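Local coordinates for ABC transporter, periplasmic substrate-binding protein (Vibrio cholerae O1 biovar eltor, PDB 1TWY), which probably binds phosphate in the periplasm and delivers it to an ABC-type membrane transporter, at residues R84-T87 against E88-Q92; E250-K253 against E254-F258; V147-E150 against A151-T155. All coordinates share one frame; numbering follows the deposited sequence.

Contact 1: R84-T87 against E88-Q92; sequences RYLT and ESEAQ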
loop_
_atom_site.group_PDB
_atom_site.type_symbol
_atom_site.label_atom_id
_atom_site.label_comp_id
_atom_site.label_asym_id
_atom_site.label_seq_id
_atom_site.Cartn_x
_atom_site.Cartn_y
_atom_site.Cartn_z
ATOM N N ARG A 84 3.057 -5.995 2.427
ATOM C CA ARG A 84 4.300 -5.677 3.117
ATOM C C ARG A 84 5.210 -6.839 3.030
ATOM O O ARG A 84 4.765 -7.964 2.768
ATOM C CB ARG A 84 4.091 -5.378 4.582
ATOM C CG ARG A 84 3.450 -6.520 5.315
ATOM C CD ARG A 84 3.372 -6.257 6.803
ATOM N NE ARG A 84 2.695 -7.298 7.580
ATOM C CZ ARG A 84 3.277 -8.421 7.999
ATOM N NH1 ARG A 84 4.488 -8.725 7.606
ATOM N NH2 ARG A 84 2.590 -9.304 8.743
ATOM N N TYR A 85 6.510 -6.597 3.140
ATOM C CA TYR A 85 7.458 -7.689 3.244
ATOM C C TYR A 85 7.248 -8.419 4.588
ATOM O O TYR A 85 6.671 -7.892 5.550
ATOM C CB TYR A 85 8.893 -7.163 3.092
ATOM C CG TYR A 85 9.166 -6.588 1.727
ATOM C CD1 TYR A 85 9.337 -7.408 0.650
ATOM C CD2 TYR A 85 9.363 -5.176 1.504
ATOM C CE1 TYR A 85 9.595 -6.907 -0.557
ATOM C CE2 TYR A 85 9.614 -4.726 0.228
ATOM C CZ TYR A 85 9.684 -5.615 -0.795
ATOM O OH TYR A 85 9.942 -5.234 -2.123
ATOM N N LEU A 86 7.693 -9.658 4.597
ATOM C CA LEU A 86 7.577 -10.542 5.753
ATOM C C LEU A 86 8.737 -10.160 6.695
ATOM O O LEU A 86 9.807 -9.673 6.269
ATOM C CB LEU A 86 7.735 -11.986 5.299
ATOM C CG LEU A 86 6.468 -12.837 5.211
ATOM C CD1 LEU A 86 5.548 -12.218 4.317
ATOM C CD2 LEU A 86 6.858 -14.274 4.757
ATOM N N THR A 87 8.494 -10.357 7.968
ATOM C CA THR A 87 9.571 -10.216 8.982
ATOM C C THR A 87 10.471 -11.463 9.001
ATOM O O THR A 87 10.206 -12.534 8.379
ATOM C CB THR A 87 8.944 -9.942 10.392
ATOM O OG1 THR A 87 8.106 -11.030 10.802
ATOM C CG2 THR A 87 7.983 -8.725 10.314
ATOM N N GLU A 88 11.565 -11.303 9.728
ATOM C CA GLU A 88 12.448 -12.390 10.077
ATOM C C GLU A 88 11.664 -13.568 10.595
ATOM O O GLU A 88 11.807 -14.673 10.085
ATOM C CB GLU A 88 13.428 -11.900 11.163
ATOM C CG GLU A 88 14.601 -11.080 10.622
ATOM C CD GLU A 88 15.594 -11.937 9.847
ATOM O OE1 GLU A 88 15.396 -13.188 9.796
ATOM O OE2 GLU A 88 16.575 -11.362 9.305
ATOM N N SER A 89 10.794 -13.316 11.579
ATOM C CA SER A 89 10.030 -14.381 12.261
ATOM C C SER A 89 8.977 -15.058 11.392
ATOM O O SER A 89 8.518 -16.183 11.684
ATOM C CB SER A 89 9.421 -13.823 13.590
ATOM O OG SER A 89 8.012 -14.026 13.694
ATOM N N GLU A 90 8.558 -14.371 10.323
ATOM C CA GLU A 90 7.494 -14.897 9.455
ATOM C C GLU A 90 8.078 -15.757 8.346
ATOM O O GLU A 90 7.397 -16.604 7.772
ATOM C CB GLU A 90 6.720 -13.727 8.804
ATOM C CG GLU A 90 5.552 -13.212 9.655
ATOM C CD GLU A 90 5.091 -11.780 9.337
ATOM O OE1 GLU A 90 5.677 -11.113 8.443
ATOM O OE2 GLU A 90 4.178 -11.327 10.027
ATOM N N ALA A 91 9.332 -15.492 8.026
ATOM C CA ALA A 91 10.056 -16.179 6.987
ATOM C C ALA A 91 10.146 -17.619 7.356
ATOM O O ALA A 91 10.215 -17.961 8.534
ATOM C CB ALA A 91 11.450 -15.592 6.819
ATOM N N GLN A 92 9.874 -18.461 6.402
ATOM C CA GLN A 92 9.980 -19.932 6.578
ATOM C C GLN A 92 10.709 -20.487 5.389
ATOM O O GLN A 92 10.578 -20.030 4.264
ATOM C CB GLN A 92 8.624 -20.627 6.617
ATOM C CG GLN A 92 7.811 -20.507 7.817
ATOM C CD GLN A 92 6.574 -21.428 7.672
ATOM O OE1 GLN A 92 6.051 -21.671 6.544
ATOM N NE2 GLN A 92 6.102 -21.932 8.805
#
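Glu90 folds back over the turn that carries it and joins Leu86, Thr87 and Arg84 in one contact. Its CG lies anti to its own carbonyl carbon (chi1 -88°), and the chain beyond is extended, which sends the carboxylate back along 84-87. CB packs against the branch carbon of Leu86, 3.7 Å from CG of that leucine, whose greasy side chain suits a place against Ile69 of helix 65-73. CG then passes Thr87 OG1 at 3.5 Å. At the tip the two oxygens divide the work. Glu90 OE1 takes a straight bond of 2.8 Å from Arg84 NH1 through its syn lone pair, in the guanidinium plane, and a second of 3.0 Å from Thr87 N, which arrives from above the carboxylate plane. Glu90 OE2 receives Arg84 NH2 at 2.9 Å, also on the syn side, making an end-on, two-nitrogen salt bridge with the two flat groups only 21° apart. The turn is closed by backbone as well: Thr87 O accepts from Glu90 N and from Ala91 N, both at 3.1 Å and from the same face. Arg84 NH1 also donates to Tyr85 O, and NH2 to Thr66 OG1, so the guanidinium is fixed in rotation. Three N-H donors on one carboxylate, two of them from a cation, would be expected to favour its ionised form and to hold this loop after strand 79-82 in one shape.

Contact 2: E250-K253 against E254-F258; sequences EQTK and EFIAF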
loop_
_atom_site.group_PDB
_atom_site.type_symbol
_atom_site.label_atom_id
_atom_site.label_comp_id
_atom_site.label_asym_id
_atom_site.label_seq_id
_atom_site.Cartn_x
_atom_site.Cartn_y
_atom_site.Cartn_z
ATOM N N GLU A 250 -1.987 -29.199 -7.739
ATOM C CA GLU A 250 -1.951 -28.667 -9.098
ATOM C C GLU A 250 -2.870 -27.455 -9.354
ATOM O O GLU A 250 -2.526 -26.581 -10.156
ATOM C CB GLU A 250 -2.292 -29.787 -10.128
ATOM C CG GLU A 250 -1.484 -31.108 -9.989
ATOM C CD GLU A 250 0.011 -30.910 -9.657
ATOM O OE1 GLU A 250 0.435 -31.228 -8.494
ATOM O OE2 GLU A 250 0.762 -30.432 -10.553
ATOM N N GLN A 251 -4.056 -27.412 -8.746
ATOM C CA GLN A 251 -4.967 -26.281 -8.988
ATOM C C GLN A 251 -4.256 -24.980 -8.474
ATOM O O GLN A 251 -4.262 -23.985 -9.168
ATOM C CB GLN A 251 -6.345 -26.451 -8.291
ATOM C CG GLN A 251 -7.164 -27.771 -8.595
ATOM C CD GLN A 251 -6.414 -29.090 -8.189
ATOM O OE1 GLN A 251 -5.883 -29.215 -7.062
ATOM N NE2 GLN A 251 -6.341 -30.049 -9.134
ATOM N N THR A 252 -3.668 -25.024 -7.285
ATOM C CA THR A 252 -2.821 -23.938 -6.766
ATOM C C THR A 252 -1.691 -23.558 -7.781
ATOM O O THR A 252 -1.549 -22.379 -8.164
ATOM C CB THR A 252 -2.243 -24.330 -5.390
ATOM O OG1 THR A 252 -3.306 -24.510 -4.429
ATOM C CG2 THR A 252 -1.421 -23.159 -4.796
ATOM N N LYS A 253 -0.924 -24.528 -8.286
ATOM C CA LYS A 253 0.145 -24.200 -9.231
ATOM C C LYS A 253 -0.390 -23.524 -10.512
ATOM O O LYS A 253 0.160 -22.565 -11.016
ATOM C CB LYS A 253 0.962 -25.470 -9.557
ATOM C CG LYS A 253 1.702 -25.950 -8.303
ATOM C CD LYS A 253 2.941 -26.869 -8.556
ATOM C CE LYS A 253 2.668 -28.030 -9.496
ATOM N NZ LYS A 253 3.427 -29.266 -9.045
ATOM N N GLU A 254 -1.517 -23.985 -11.017
ATOM C CA GLU A 254 -2.156 -23.377 -12.139
ATOM C C GLU A 254 -2.629 -21.907 -11.883
ATOM O O GLU A 254 -2.481 -21.051 -12.755
ATOM C CB GLU A 254 -3.311 -24.267 -12.595
ATOM C CG GLU A 254 -3.917 -23.891 -13.908
ATOM C CD GLU A 254 -4.864 -24.981 -14.475
ATOM O OE1 GLU A 254 -4.941 -26.128 -13.938
ATOM O OE2 GLU A 254 -5.540 -24.680 -15.473
ATOM N N PHE A 255 -3.173 -21.645 -10.715
ATOM C CA PHE A 255 -3.546 -20.255 -10.411
ATOM C C PHE A 255 -2.282 -19.360 -10.268
ATOM O O PHE A 255 -2.246 -18.188 -10.787
ATOM C CB PHE A 255 -4.416 -20.172 -9.153
ATOM C CG PHE A 255 -4.996 -18.832 -8.957
ATOM C CD1 PHE A 255 -5.866 -18.289 -9.894
ATOM C CD2 PHE A 255 -4.657 -18.061 -7.847
ATOM C CE1 PHE A 255 -6.385 -17.069 -9.742
ATOM C CE2 PHE A 255 -5.172 -16.788 -7.687
ATOM C CZ PHE A 255 -6.029 -16.291 -8.586
ATOM N N ILE A 256 -1.271 -19.859 -9.605
ATOM C CA ILE A 256 0.008 -19.135 -9.485
ATOM C C ILE A 256 0.618 -18.806 -10.851
ATOM O O ILE A 256 0.965 -17.618 -11.162
ATOM C CB ILE A 256 1.008 -19.919 -8.613
ATOM C CG1 ILE A 256 0.484 -20.083 -7.183
ATOM C CG2 ILE A 256 2.388 -19.238 -8.573
ATOM C CD1 ILE A 256 0.660 -18.824 -6.316
ATOM N N ALA A 257 0.677 -19.800 -11.746
ATOM C CA ALA A 257 1.022 -19.483 -13.128
ATOM C C ALA A 257 0.263 -18.361 -13.844
ATOM O O ALA A 257 0.854 -17.492 -14.505
ATOM C CB ALA A 257 0.920 -20.796 -14.057
ATOM N N PHE A 258 -1.031 -18.416 -13.726
ATOM C CA PHE A 258 -1.870 -17.356 -14.249
ATOM C C PHE A 258 -1.485 -15.952 -13.670
ATOM O O PHE A 258 -1.508 -14.958 -14.357
ATOM C CB PHE A 258 -3.323 -17.647 -13.910
ATOM C CG PHE A 258 -4.232 -16.479 -14.092
ATOM C CD1 PHE A 258 -4.583 -16.054 -15.313
ATOM C CD2 PHE A 258 -4.731 -15.767 -12.942
ATOM C CE1 PHE A 258 -5.408 -14.987 -15.471
ATOM C CE2 PHE A 258 -5.572 -14.710 -13.101
ATOM C CZ PHE A 258 -5.946 -14.327 -14.339
#
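Glu254 N donates to Glu250 O at 2.9 Å, the first of four alpha-helical bonds, each from the N-H of residue i+4 to the C=O of residue i, that cross from 250-253 to 254-258 within helix 250-260. Phe255 N reaches Gln251 O at 3.0 Å, Ile256 N reaches Thr252 O and Ala257 N reaches Lys253 O, the last almost straight at 178°. Side chains meet the preceding turn mainly through their first carbons: Glu254 CB lies 3.5 Å from Glu250 O, and Ala257, on an exposed flank, brings just its methyl to Lys253 O. The same flank suits charge, and Lys253 NZ makes a salt bridge at 3.3 Å to Glu250 OE2, though its hydrogen bond is weak. The other flank is buried and largely apolar. Phe255 has CG anti to its backbone N (chi1 -170°), which carries the ring away from the preceding turn to meet Tyr49 of helix 36-52 edge-to-face, while Thr252 and Ile256 lean on Ile79 of strand 79-82. The hydroxyl of this buried threonine is satisfied by a hydrogen bond with Asp249 OD1, just before the helix. One turn on, the methylene of Ile256 comes close to the backbone, CG1 standing 3.2 Å from Thr252 O.

Contact 3: V147-E150 against A151-T155; sequences VTRE and ASSGT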
loop_
_atom_site.group_PDB
_atom_site.type_symbol
_atom_site.label_atom_id
_atom_site.label_comp_id
_atom_site.label_asym_id
_atom_site.label_seq_id
_atom_site.Cartn_x
_atom_site.Cartn_y
_atom_site.Cartn_z
ATOM N N VAL A 147 -3.072 15.665 7.726
ATOM C CA VAL A 147 -4.230 14.835 7.391
ATOM C C VAL A 147 -3.780 13.384 7.183
ATOM O O VAL A 147 -2.772 13.092 6.559
ATOM C CB VAL A 147 -4.923 15.334 6.203
ATOM C CG1 VAL A 147 -6.338 14.604 6.145
ATOM C CG2 VAL A 147 -5.058 16.810 6.179
ATOM N N THR A 148 -4.574 12.454 7.754
ATOM C CA THR A 148 -4.356 11.091 7.732
ATOM C C THR A 148 -5.648 10.326 7.360
ATOM O O THR A 148 -6.685 10.988 7.147
ATOM C CB THR A 148 -3.631 10.608 8.975
ATOM O OG1 THR A 148 -3.237 9.235 8.744
ATOM C CG2 THR A 148 -4.534 10.624 10.225
ATOM N N ARG A 149 -5.653 9.047 7.363
ATOM C CA ARG A 149 -6.808 8.218 7.076
ATOM C C ARG A 149 -7.275 7.550 8.394
ATOM O O ARG A 149 -6.634 7.669 9.461
ATOM C CB ARG A 149 -6.407 7.222 5.985
ATOM C CG ARG A 149 -6.299 7.778 4.606
ATOM C CD ARG A 149 -7.668 8.202 3.992
ATOM N NE ARG A 149 -8.504 7.066 3.903
ATOM C CZ ARG A 149 -8.384 6.109 3.009
ATOM N NH1 ARG A 149 -7.559 6.271 1.959
ATOM N NH2 ARG A 149 -9.167 5.044 3.067
ATOM N N GLU A 150 -8.410 6.872 8.277
ATOM C CA GLU A 150 -8.974 6.157 9.370
ATOM C C GLU A 150 -8.030 5.051 9.873
ATOM O O GLU A 150 -7.228 4.494 9.118
ATOM C CB GLU A 150 -10.338 5.636 8.959
ATOM C CG GLU A 150 -10.466 4.547 7.919
ATOM C CD GLU A 150 -10.331 4.923 6.480
ATOM O OE1 GLU A 150 -9.933 6.063 6.090
ATOM O OE2 GLU A 150 -10.351 3.958 5.595
ATOM N N ALA A 151 -8.318 4.595 11.099
ATOM C CA ALA A 151 -7.508 3.675 11.809
ATOM C C ALA A 151 -7.368 2.353 11.136
ATOM O O ALA A 151 -6.280 1.766 11.135
ATOM C CB ALA A 151 -7.871 3.576 13.223
ATOM N N SER A 152 -8.442 1.939 10.472
ATOM C CA SER A 152 -8.517 0.640 9.766
ATOM C C SER A 152 -7.938 0.705 8.352
ATOM O O SER A 152 -7.850 -0.286 7.648
ATOM C CB SER A 152 -9.939 0.154 9.642
ATOM O OG SER A 152 -10.746 0.981 8.842
ATOM N N SER A 153 -7.521 1.859 7.898
ATOM C CA SER A 153 -6.987 1.988 6.514
ATOM C C SER A 153 -5.693 1.339 6.244
ATOM O O SER A 153 -4.689 1.596 6.924
ATOM C CB SER A 153 -6.845 3.460 6.120
ATOM O OG SER A 153 -6.005 3.665 5.029
ATOM N N GLY A 154 -5.702 0.468 5.213
ATOM C CA GLY A 154 -4.470 -0.092 4.702
ATOM C C GLY A 154 -3.438 0.890 4.221
ATOM O O GLY A 154 -2.196 0.667 4.353
ATOM N N THR A 155 -3.913 1.963 3.579
ATOM C CA THR A 155 -3.050 2.964 3.067
ATOM C C THR A 155 -2.322 3.667 4.227
ATOM O O THR A 155 -1.116 3.879 4.164
ATOM C CB THR A 155 -3.924 3.937 2.317
ATOM O OG1 THR A 155 -4.428 3.235 1.160
ATOM C CG2 THR A 155 -3.128 5.044 1.779
#
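Ser153 meets both side chains of the pair Arg149 and Glu150, with its hydroxyl over the first and its CB against the second. Arg149 is bent twice along its chain, which curls the guanidinium back so that one face meets the serine. Ser153 OG stands 3.9 Å above the plane of the Arg149 guanidinium, over its centre, and 3.7 Å from Arg149 CB. Glu150 reaches the same guanidinium from its edge. With CG lodged between backbone N and carbonyl carbon (chi1 69°) and a further bend at chi2, its carboxylate turns back toward the preceding residue and is gripped side-on: Arg149 NE gives 2.8 Å to Glu150 OE1, and Arg149 NH2 gives 3.0 Å to Glu150 OE2, both on syn lone pairs. This two-nitrogen grip fixes the rotation of the guanidinium, and Glu150 would partly offset its charge. Glu150 OE2 also touches Ser153 CB, at 3.6 Å, while Ser152 OG lies beside Glu150 CG.

These residues link strand 145-149 to helix 154-163. An arginine followed by Ser-Gly-Thr at a helix start is consistent with the phosphate-binding loop of PstS-type receptors, although no phosphate is bound here. Glu150 to Ser153 is a type I beta turn, closed by Ser153 N donating to Glu150 O at 2.9 Å from above the carbonyl plane. Ser153 is the N-cap of the helix. Its OG is anti to its own backbone N (chi1 162°) and accepts from Arg156 N, an amide of the first turn, which lacks an acceptor from a preceding helical turn. Thr155 CB lies obliquely to the guanidinium, 4.3 Å from Arg149 NH1, as its side chain also packs on Phe203 of strand 200-205.

In the fold
The three contacts do not touch. Contact 1, a loop after strand 79-82, and contact 3, a strand-to-helix turn, have centres about 23 Å apart but approach to about 9 Å between nearest atoms. Contact 2 lies farther out: its centre is about 23 Å from that of contact 1 and about 34 Å from that of contact 3, on the other side of the chain's centre. Strand 79-82 connects the first two, since Ile79 touches Thr252, Phe255 and Ile256 of contact 2. In such receptors the ligand usually lies between two lobes, so contacts 1 and 3 may border that cleft. The magnesium ion sits at Gly164 and Thr166, just past the helix that contact 3 begins.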